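Local atomic coordinates of PDZ domain protein (Parabacteroides distasonis, PDB entry 4L8N), a protein that is of unknown function but binds magnesium and carries PDZ domains, which in other proteins typically recognise peptide segments of their partners. Residues S359-K362 against R363-N367; T366-M369 against Q370-D373; V392-Y395 against P396-A399. All coordinates share one frame; numbering follows the deposited sequence.

Interaction 1 of 3, residues S359-K362 against R363-N367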
# COMPACT_ATOMS: atom_id res chain seq x y z
N SER A 359 10.86 -45.82 4.19
CA SER A 359 10.45 -46.13 5.57
C SER A 359 11.59 -45.91 6.58
O SER A 359 11.37 -45.27 7.61
CB SER A 359 9.95 -47.57 5.67
OG SER A 359 8.87 -47.78 4.77
N ALA A 360 12.80 -46.43 6.26
CA ALA A 360 14.01 -46.32 7.08
C ALA A 360 14.38 -44.84 7.34
O ALA A 360 14.79 -44.51 8.45
CB ALA A 360 15.15 -47.05 6.40
N TYR A 361 14.18 -43.97 6.33
CA TYR A 361 14.44 -42.53 6.39
C TYR A 361 13.42 -41.83 7.30
O TYR A 361 13.80 -41.00 8.13
CB TYR A 361 14.41 -41.92 4.97
CG TYR A 361 14.62 -40.43 4.91
CD1 TYR A 361 15.83 -39.85 5.30
CD2 TYR A 361 13.62 -39.59 4.42
CE1 TYR A 361 16.03 -38.47 5.20
CE2 TYR A 361 13.82 -38.21 4.33
CZ TYR A 361 15.03 -37.66 4.72
OH TYR A 361 15.22 -36.30 4.66
N LYS A 362 12.12 -42.17 7.14
CA LYS A 362 11.00 -41.64 7.95
C LYS A 362 11.21 -41.99 9.43
O LYS A 362 10.87 -41.19 10.30
CB LYS A 362 9.64 -42.19 7.46
CG LYS A 362 9.19 -41.65 6.10
CD LYS A 362 7.78 -42.11 5.77
CE LYS A 362 7.55 -42.24 4.28
NZ LYS A 362 7.95 -43.58 3.77
N ARG A 363 11.81 -43.16 9.71
CA ARG A 363 12.13 -43.62 11.05
C ARG A 363 13.22 -42.74 11.67
O ARG A 363 13.11 -42.41 12.85
CB ARG A 363 12.56 -45.08 11.05
CG ARG A 363 11.38 -46.04 11.08
CD ARG A 363 11.87 -47.47 11.02
NE ARG A 363 11.65 -48.04 9.69
CZ ARG A 363 12.53 -48.82 9.05
NH1 ARG A 363 13.71 -49.10 9.61
NH2 ARG A 363 12.25 -49.29 7.85
N PHE A 364 14.25 -42.34 10.86
CA PHE A 364 15.36 -41.46 11.26
C PHE A 364 14.86 -40.06 11.64
O PHE A 364 15.37 -39.47 12.59
CB PHE A 364 16.44 -41.35 10.14
CG PHE A 364 17.41 -40.19 10.26
CD1 PHE A 364 18.48 -40.24 11.16
CD2 PHE A 364 17.24 -39.03 9.50
CE1 PHE A 364 19.34 -39.15 11.30
CE2 PHE A 364 18.12 -37.95 9.64
CZ PHE A 364 19.17 -38.03 10.53
N ILE A 365 13.91 -39.50 10.88
CA ILE A 365 13.42 -38.15 11.15
C ILE A 365 12.67 -38.14 12.46
O ILE A 365 12.84 -37.21 13.24
CB ILE A 365 12.60 -37.61 9.97
CG1 ILE A 365 13.52 -37.42 8.75
CG2 ILE A 365 11.91 -36.30 10.33
CD1 ILE A 365 12.88 -37.72 7.55
N THR A 366 11.88 -39.20 12.70
CA THR A 366 11.07 -39.43 13.89
C THR A 366 11.97 -39.47 15.14
O THR A 366 11.78 -38.70 16.08
CB THR A 366 10.29 -40.78 13.67
OG1 THR A 366 9.18 -40.55 12.80
CG2 THR A 366 9.80 -41.43 14.98
N ASN A 367 12.97 -40.38 15.09
CA ASN A 367 13.90 -40.69 16.16
C ASN A 367 14.96 -39.60 16.42
O ASN A 367 15.65 -39.69 17.45
CB ASN A 367 14.56 -42.02 15.86
CG ASN A 367 13.62 -43.21 15.92
OD1 ASN A 367 12.57 -43.18 16.58
ND2 ASN A 367 13.96 -44.28 15.23

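Interaction 2 of 3, residues T366-M369 against Q370-D373. With EOH (ethanol), chain B.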
# COMPACT_ATOMS: atom_id res chain seq x y z
N THR A 366 11.88 -39.20 12.70
CA THR A 366 11.07 -39.43 13.89
C THR A 366 11.97 -39.47 15.14
O THR A 366 11.78 -38.70 16.08
CB THR A 366 10.29 -40.78 13.67
OG1 THR A 366 9.18 -40.55 12.80
CG2 THR A 366 9.80 -41.43 14.98
N ASN A 367 12.97 -40.38 15.09
CA ASN A 367 13.90 -40.69 16.16
C ASN A 367 14.96 -39.60 16.42
O ASN A 367 15.65 -39.69 17.45
CB ASN A 367 14.56 -42.02 15.86
CG ASN A 367 13.62 -43.21 15.92
OD1 ASN A 367 12.57 -43.18 16.58
ND2 ASN A 367 13.96 -44.28 15.23
N THR A 368 15.06 -38.56 15.55
CA THR A 368 16.03 -37.48 15.76
C THR A 368 15.34 -36.12 15.92
O THR A 368 16.05 -35.11 16.01
CB THR A 368 17.09 -37.43 14.65
OG1 THR A 368 16.48 -37.17 13.38
CG2 THR A 368 17.92 -38.68 14.59
N MSE A 369 13.99 -36.09 16.02
CA MSE A 369 13.22 -34.84 16.24
C MSE A 369 13.68 -34.10 17.50
O MSE A 369 13.59 -32.86 17.58
CB MSE A 369 11.71 -35.13 16.35
CG MSE A 369 11.02 -35.46 15.04
SE MSE A 369 11.30 -34.17 13.63
CE MSE A 369 10.15 -32.78 14.25
N GLN A 370 14.17 -34.87 18.48
CA GLN A 370 14.73 -34.45 19.76
C GLN A 370 16.03 -33.63 19.62
O GLN A 370 16.37 -32.87 20.53
CB GLN A 370 15.00 -35.68 20.64
CG GLN A 370 15.56 -36.89 19.89
CD GLN A 370 16.03 -37.99 20.81
OE1 GLN A 370 16.36 -37.77 22.00
NE2 GLN A 370 16.12 -39.20 20.27
N TYR A 371 16.75 -33.80 18.49
CA TYR A 371 18.01 -33.13 18.22
C TYR A 371 17.88 -31.89 17.32
O TYR A 371 18.88 -31.29 16.97
CB TYR A 371 19.02 -34.09 17.59
CG TYR A 371 19.23 -35.40 18.31
CD1 TYR A 371 19.38 -35.45 19.69
CD2 TYR A 371 19.41 -36.59 17.60
CE1 TYR A 371 19.62 -36.65 20.36
CE2 TYR A 371 19.66 -37.80 18.25
CZ TYR A 371 19.76 -37.82 19.63
OH TYR A 371 20.01 -39.02 20.26
N ARG A 372 16.64 -31.51 16.98
CA ARG A 372 16.32 -30.34 16.17
C ARG A 372 16.24 -29.10 17.06
O ARG A 372 15.96 -29.24 18.25
CB ARG A 372 14.98 -30.56 15.46
CG ARG A 372 14.95 -31.76 14.54
CD ARG A 372 14.97 -31.31 13.11
NE ARG A 372 15.05 -32.45 12.19
CZ ARG A 372 15.64 -32.39 11.00
NH1 ARG A 372 16.22 -31.27 10.59
NH2 ARG A 372 15.69 -33.47 10.23
N ASP A 373 16.45 -27.88 16.49
CA ASP A 373 16.40 -26.63 17.25
C ASP A 373 15.08 -25.89 16.94
O ASP A 373 14.92 -25.32 15.85
CB ASP A 373 17.64 -25.77 16.95
CG ASP A 373 17.78 -24.46 17.73
OD1 ASP A 373 16.91 -24.18 18.60
OD2 ASP A 373 18.75 -23.72 17.47
C1 EOH B . 10.35 -31.01 19.06
C2 EOH B . 10.41 -32.13 20.11
O EOH B . 11.69 -30.61 18.86
O HOH W 1 14.69 -35.12 12.47

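Interaction 3 of 3, residues V392-Y395 against P396-A399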
# COMPACT_ATOMS: atom_id res chain seq x y z
N VAL A 392 22.98 -27.20 17.37
CA VAL A 392 24.44 -27.12 17.31
C VAL A 392 25.14 -27.90 18.46
O VAL A 392 26.27 -28.33 18.27
CB VAL A 392 24.92 -25.66 17.24
CG1 VAL A 392 26.41 -25.60 16.89
CG2 VAL A 392 24.12 -24.88 16.18
N PHE A 393 24.48 -28.17 19.59
CA PHE A 393 25.13 -28.91 20.69
C PHE A 393 24.86 -30.44 20.61
O PHE A 393 25.32 -31.20 21.46
CB PHE A 393 24.72 -28.33 22.07
CG PHE A 393 24.90 -26.83 22.14
CD1 PHE A 393 26.18 -26.28 22.25
CD2 PHE A 393 23.82 -25.97 21.97
CE1 PHE A 393 26.36 -24.88 22.21
CE2 PHE A 393 24.00 -24.58 21.94
CZ PHE A 393 25.26 -24.05 22.07
N LYS A 394 24.16 -30.89 19.55
CA LYS A 394 23.78 -32.29 19.42
C LYS A 394 24.31 -32.97 18.14
O LYS A 394 23.88 -34.09 17.86
CB LYS A 394 22.26 -32.40 19.50
CG LYS A 394 21.73 -32.32 20.92
CD LYS A 394 20.32 -31.78 20.95
CE LYS A 394 19.77 -31.63 22.34
NZ LYS A 394 18.31 -31.40 22.33
N TYR A 395 25.28 -32.35 17.42
CA TYR A 395 25.86 -32.89 16.17
C TYR A 395 26.45 -34.30 16.33
O TYR A 395 26.17 -35.13 15.46
CB TYR A 395 26.94 -31.98 15.55
CG TYR A 395 26.43 -30.77 14.81
CD1 TYR A 395 25.11 -30.33 14.95
CD2 TYR A 395 27.29 -30.02 14.00
CE1 TYR A 395 24.65 -29.20 14.27
CE2 TYR A 395 26.84 -28.86 13.36
CZ TYR A 395 25.52 -28.45 13.50
OH TYR A 395 25.08 -27.32 12.86
N PRO A 396 27.22 -34.60 17.41
CA PRO A 396 27.76 -35.96 17.55
C PRO A 396 26.67 -37.03 17.61
O PRO A 396 26.83 -38.09 16.99
CB PRO A 396 28.54 -35.88 18.87
CG PRO A 396 28.91 -34.44 19.00
CD PRO A 396 27.70 -33.74 18.51
N GLN A 397 25.54 -36.73 18.30
CA GLN A 397 24.40 -37.64 18.46
C GLN A 397 23.61 -37.80 17.14
O GLN A 397 23.13 -38.90 16.86
CB GLN A 397 23.48 -37.15 19.58
CG GLN A 397 24.18 -37.09 20.95
CD GLN A 397 24.59 -35.68 21.35
OE1 GLN A 397 25.65 -35.17 20.96
NE2 GLN A 397 23.77 -35.04 22.16
N ILE A 398 23.51 -36.73 16.33
CA ILE A 398 22.84 -36.75 15.02
C ILE A 398 23.69 -37.59 14.07
O ILE A 398 23.14 -38.48 13.41
CB ILE A 398 22.60 -35.31 14.45
CG1 ILE A 398 21.76 -34.46 15.41
CG2 ILE A 398 22.00 -35.33 13.02
CD1 ILE A 398 22.12 -33.05 15.36
N ALA A 399 25.02 -37.34 14.03
CA ALA A 399 25.93 -38.11 13.18
C ALA A 399 25.80 -39.62 13.48
O ALA A 399 25.66 -40.39 12.53
CB ALA A 399 27.36 -37.63 13.35

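Interaction 1 of 3, residues S359-K362 against R363-N367
Thr-366 grips the carbonyl of Lys-362 twice. Thr-366 OG1 donates to Lys-362 O at 3.1 Å. Thr-366 N donates to Lys-362 O at 3.3 Å, from the opposite face of the carbonyl plane. The hydroxyl gets there because OG1 stands beside its own backbone N, anti to the carbonyl carbon (chi1 -78°). Next to this pair, Ile-365 N donates to Tyr-361 O at 3.1 Å. Arg-363 N to Ser-359 O (3.0 Å) and a longer bond from Phe-364 N to Ala-360 O complete the alpha-helical pattern, N-H of i+4 to O of i.

Arg-363 folds back along the helix. A bend at chi3 (-105°) lays its guanidinium over the backbone of Ala-360, whose CA sits 3.4 Å above the centre of the plane. Arg-363 NH2 also reaches Ser-359 CB at 3.6 Å, and NH1 forms a salt bridge with Asp-406. With an alanine in place of Arg-363, Asp-406 would probably lose its charged mate and the backbone at Ala-360 its flat cover.

One turn apart, Ile-365 and Tyr-361 make a CH-pi contact. Ile-365 CD1 lies over one face of the ring, 3.6 Å from the centroid of Tyr-361 and shifted toward the rim near CE2. The OH of Tyr-361 is held by Met-116 N.

Beyond the helix, the Tyr-361 ring meets Tyr-114 and Tyr-117 edge-to-face, and Phe-364 meets Tyr-117 likewise. Helix 354-367 thus packs against the chain that follows helix 107-113, while Ala-360 and Arg-363 touch Leu-408 and Tyr-407 in the loop after helix 395-402.

Interaction 2 of 3, residues T366-M369 against Q370-D373
Tyr-371 N donates to Thr-368 O at 2.9 Å and Arg-372 N weakly to Met-369 O, so each N-H bonds to the carbonyl three residues earlier.

Gln-370 turns back to the preceding turn. Its NE2 donates to Asn-367 O at 2.9 Å in a nearly straight bond (170°), with the oxygen close to the amide plane. CG sits between the backbone N and the carbonyl carbon (chi1 39°), and the extended chain beyond it carries the amide to that carbonyl. The same CG lies 4.0 Å above the centre of the Tyr-371 ring.

Thr-368 and Tyr-371 cross at about a right angle. Thr-368 CB touches Tyr-371 CD2 at 3.8 Å, and the methyl CG2 lies near CD2 and CE2 of Tyr-371. Thr-368 OG1 bonds to Phe-364 O and also takes a bond from a water at 2.9 Å. That water accepts from Arg-372 NE at 2.7 Å, lying in the guanidinium plane, and so bridges the two segments. Arg-372 is fixed further by Met-388 O, Met-116 O and a cation-pi contact with Trp-390. An ethanol, probably from the crystallisation liquor, donates to Met-369 O, which belongs to a selenomethionine.

The bonds back to the third residue and the tight turn are those of a short 3-10 segment that follows an alpha helix and leads into a loop.

Interaction 3 of 3, residues V392-Y395 against P396-A399
Tyr-395 and Ile-398 lie side by side and point the same way. The two side chains meet through Tyr-395 CD1 and Ile-398 CD1, 4.1 Å apart, and the methyl approaches the ring obliquely. Ile-398 holds CG1 beside its backbone N (chi1 -58°). This directs the branch back toward Lys-394, with CG1 and CD1 both close to that residue's carbonyl oxygen. One face of the Tyr-395 ring has Val-392 O 4.1 Å above it, toward the rim.

Lys-394 and Gln-397 cross obliquely. A bend at chi2 (102°) folds the Gln-397 amide back over the start of the lysine chain. Gln-397 NE2 touches Lys-394 CG at 3.6 Å. The lysine itself runs out extended, and the probable partner of its NZ is Gln-370 O. The contact with Gln-397 is therefore made by the lysine's aliphatic root and not by its charge.

Pro-396 packs its CD against Tyr-395 CB at 3.5 Å. A proline has no backbone N-H to give, which costs nothing in the first turn of a helix.

The backbone bonds start the helix. Lys-394 is the N-cap residue, and Lys-394 O receives Ile-398 N at 3.1 Å. Gln-397 N adds a weak bond to the same oxygen. Ala-399 N donates to Tyr-395 O at 2.9 Å, almost straight (173°). Helix 395-402 is thereby started.

Helix 395-402 is covered here by loop residues. Tyr-395 meets Tyr-420 edge-to-face, and Ala-399 touches Pro-423 in the loop before strand 429-435. Ile-398 rests on Tyr-371 and Trp-390, in the connection that comes from helix 354-367.

How the interactions relate
The three contacts follow one another along the chain. Interaction 1 lies on helix 354-367, interaction 2 continues from its last residues, and the two share Thr-366 and Asn-367. Their centres are about 10 Å apart. Interaction 3 opens helix 395-402, about 10 Å from interaction 2 and 16 Å from interaction 1, centre to centre. Interactions 2 and 3 touch directly: Lys-394 NZ probably hydrogen-bonds to Gln-370 O at 3.0 Å, and Tyr-371 CB packs on Ile-398 CG1 at 3.5 Å. Through Gln-370 and Tyr-371, the turn after helix 354-367 touches the start of helix 395-402. All three lie away from the magnesium ligands Glu-239 and Asp-270.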